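Local coordinates for putative Nitroreductase (Desulfovibrio desulfuricans subsp. desulfuricans str. G20, PDB 3E39), which binds flavin mononucleotide and, as a member of the nitroreductase family, probably acts as an FMN-dependent oxidoreductase, at residues P49-I55 with I81-D87. Numbering follows the deposited sequence.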
loop_
_atom_site.group_PDB
_atom_site.type_symbol
_atom_site.label_atom_id
_atom_site.label_comp_id
_atom_site.label_asym_id
_atom_site.label_seq_id
_atom_site.Cartn_x
_atom_site.Cartn_y
_atom_site.Cartn_z
ATOM N N PRO A 49 9.669 -2.215 9.409
ATOM C CA PRO A 49 10.926 -1.737 8.833
ATOM C C PRO A 49 10.959 -0.278 8.371
ATOM O O PRO A 49 12.044 0.221 8.036
ATOM C CB PRO A 49 11.105 -2.647 7.636
ATOM C CG PRO A 49 9.703 -2.872 7.136
ATOM C CD PRO A 49 8.894 -3.005 8.427
ATOM N N CYS A 50 9.796 0.378 8.308
ATOM C CA CYS A 50 9.742 1.735 7.785
ATOM C C CYS A 50 10.233 2.786 8.775
ATOM O O CYS A 50 9.954 2.728 9.988
ATOM C CB CYS A 50 8.348 2.107 7.270
ATOM S SG CYS A 50 7.799 1.090 5.896
ATOM N N ARG A 51 10.905 3.792 8.210
ATOM C CA ARG A 51 11.449 4.920 8.965
ATOM C C ARG A 51 11.046 6.191 8.196
ATOM O O ARG A 51 10.893 6.158 6.971
ATOM C CB ARG A 51 12.960 4.810 9.081
ATOM C CG ARG A 51 13.454 3.585 9.825
ATOM C CD ARG A 51 13.061 3.575 11.317
ATOM N NE ARG A 51 13.611 2.346 11.920
ATOM C CZ ARG A 51 13.005 1.159 11.939
ATOM N NH1 ARG A 51 11.771 1.016 11.497
ATOM N NH2 ARG A 51 13.629 0.101 12.481
ATOM N N PHE A 52 10.917 7.298 8.916
ATOM C CA PHE A 52 10.369 8.527 8.340
ATOM C C PHE A 52 11.178 9.739 8.720
ATOM O O PHE A 52 11.750 9.807 9.824
ATOM C CB PHE A 52 8.930 8.711 8.824
ATOM C CG PHE A 52 8.092 7.465 8.665
ATOM C CD1 PHE A 52 7.424 7.205 7.493
ATOM C CD2 PHE A 52 8.058 6.495 9.672
ATOM C CE1 PHE A 52 6.668 6.052 7.344
ATOM C CE2 PHE A 52 7.307 5.325 9.504
ATOM C CZ PHE A 52 6.606 5.126 8.342
ATOM N N LEU A 53 11.227 10.698 7.800
ATOM C CA LEU A 53 11.891 11.966 8.055
ATOM C C LEU A 53 11.019 13.078 7.506
ATOM O O LEU A 53 10.730 13.118 6.311
ATOM C CB LEU A 53 13.267 11.989 7.414
ATOM C CG LEU A 53 14.072 13.280 7.622
ATOM C CD1 LEU A 53 14.213 13.706 9.090
ATOM C CD2 LEU A 53 15.405 13.103 6.933
ATOM N N VAL A 54 10.617 13.988 8.382
ATOM C CA VAL A 54 9.777 15.122 7.990
ATOM C C VAL A 54 10.627 16.309 7.604
ATOM O O VAL A 54 11.542 16.691 8.360
ATOM C CB VAL A 54 8.816 15.518 9.161
ATOM C CG1 VAL A 54 7.969 16.759 8.809
ATOM C CG2 VAL A 54 7.915 14.318 9.569
ATOM N N ILE A 55 10.302 16.911 6.440
ATOM C CA ILE A 55 11.015 18.093 5.949
ATOM C C ILE A 55 9.986 19.142 5.575
ATOM O O ILE A 55 9.282 18.990 4.567
ATOM C CB ILE A 55 11.890 17.800 4.699
ATOM C CG1 ILE A 55 12.926 16.700 4.990
ATOM C CG2 ILE A 55 12.606 19.072 4.227
ATOM C CD1 ILE A 55 13.985 17.060 5.974
ATOM N N ILE A 81 7.059 17.631 3.337
ATOM C CA ILE A 81 7.512 16.453 2.620
ATOM C C ILE A 81 7.853 15.384 3.681
ATOM O O ILE A 81 8.532 15.684 4.683
ATOM C CB ILE A 81 8.734 16.763 1.739
ATOM C CG1 ILE A 81 8.308 17.724 0.608
ATOM C CG2 ILE A 81 9.297 15.485 1.104
ATOM C CD1 ILE A 81 9.430 18.327 -0.177
ATOM N N ILE A 82 7.337 14.171 3.503
ATOM C CA ILE A 82 7.663 13.062 4.385
ATOM C C ILE A 82 8.523 12.077 3.566
ATOM O O ILE A 82 8.080 11.520 2.551
ATOM C CB ILE A 82 6.404 12.352 4.985
ATOM C CG1 ILE A 82 5.600 13.305 5.884
ATOM C CG2 ILE A 82 6.818 11.083 5.826
ATOM C CD1 ILE A 82 4.234 12.744 6.306
ATOM N N LEU A 83 9.773 11.921 3.971
ATOM C CA LEU A 83 10.644 10.939 3.360
ATOM C C LEU A 83 10.429 9.583 4.032
ATOM O O LEU A 83 10.383 9.489 5.269
ATOM C CB LEU A 83 12.105 11.373 3.419
ATOM C CG LEU A 83 12.425 12.751 2.853
ATOM C CD1 LEU A 83 13.939 13.044 2.973
ATOM C CD2 LEU A 83 11.970 12.867 1.427
ATOM N N VAL A 84 10.255 8.552 3.207
ATOM C CA VAL A 84 10.028 7.196 3.678
ATOM C C VAL A 84 11.222 6.306 3.336
ATOM O O VAL A 84 11.697 6.293 2.198
ATOM C CB VAL A 84 8.766 6.629 3.016
ATOM C CG1 VAL A 84 8.388 5.261 3.617
ATOM C CG2 VAL A 84 7.620 7.653 3.141
ATOM N N PHE A 85 11.667 5.523 4.320
ATOM C CA PHE A 85 12.806 4.640 4.159
ATOM C C PHE A 85 12.510 3.272 4.766
ATOM O O PHE A 85 11.559 3.083 5.541
ATOM C CB PHE A 85 14.044 5.149 4.931
ATOM C CG PHE A 85 14.408 6.568 4.648
ATOM C CD1 PHE A 85 13.764 7.596 5.322
ATOM C CD2 PHE A 85 15.406 6.883 3.734
ATOM C CE1 PHE A 85 14.071 8.904 5.061
ATOM C CE2 PHE A 85 15.719 8.203 3.479
ATOM C CZ PHE A 85 15.060 9.208 4.138
ATOM N N LEU A 86 13.293 2.291 4.351
ATOM C CA LEU A 86 13.341 1.029 5.061
ATOM C C LEU A 86 14.678 1.003 5.797
ATOM O O LEU A 86 15.727 1.395 5.259
ATOM C CB LEU A 86 13.272 -0.195 4.153
ATOM C CG LEU A 86 11.966 -0.428 3.412
ATOM C CD1 LEU A 86 12.117 -1.445 2.336
ATOM C CD2 LEU A 86 10.894 -0.841 4.413
ATOM N N ASP A 87 14.617 0.566 7.041
ATOM C CA ASP A 87 15.812 0.326 7.848
ATOM C C ASP A 87 16.364 -1.016 7.381
ATOM O O ASP A 87 15.736 -2.066 7.540
ATOM C CB ASP A 87 15.439 0.297 9.319
ATOM C CG ASP A 87 16.628 0.002 10.236
ATOM O OD1 ASP A 87 17.606 -0.629 9.816
ATOM O OD2 ASP A 87 16.549 0.355 11.411
#
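R51, L53 and I55 face F85, L83 and I81 as antiparallel hydrogen-bonded pairs, each closed by two backbone bonds. R51 N lies 2.8 Å from F85 O, and a seventh bond, from D87 N to P49 O, extends the ladder past the strand's start at an N-H...O angle of 173°. C50, F52 and V54 form the intervening non-hydrogen-bonded pairs, where CA-H groups lean on carbonyls, as F52 CA does on L83 O at 3.2 Å.

Across the charged end, R51 NH2 reaches D87 OD2 at 3.1 Å in a salt bridge whose hydrogen bond is weak, the guanidinium and carboxylate planes standing 79° apart. A bend at chi2 (-65°) folds the arginine back, and NH1 bonds C50 O from above the carbonyl plane. D87 OD1 is bound by E89 N and R142.

Apolar packing differs by face. L86 CD2 lies 3.6 Å from P49 CG, and F52 CE1 meets V84 CG1, both side chains packing on M108 of helix 94-114; on the other face, L53 CB touches the F85 ring edge at CE1, 4.0 Å away.

Within its own chain, strand 50-56 is the outermost strand of the antiparallel sheet of the nitroreductase alpha/beta fold, and the backbone of F52 bonds on to the second subunit, with the side chain of P49 about 8 Å from the bound FMN.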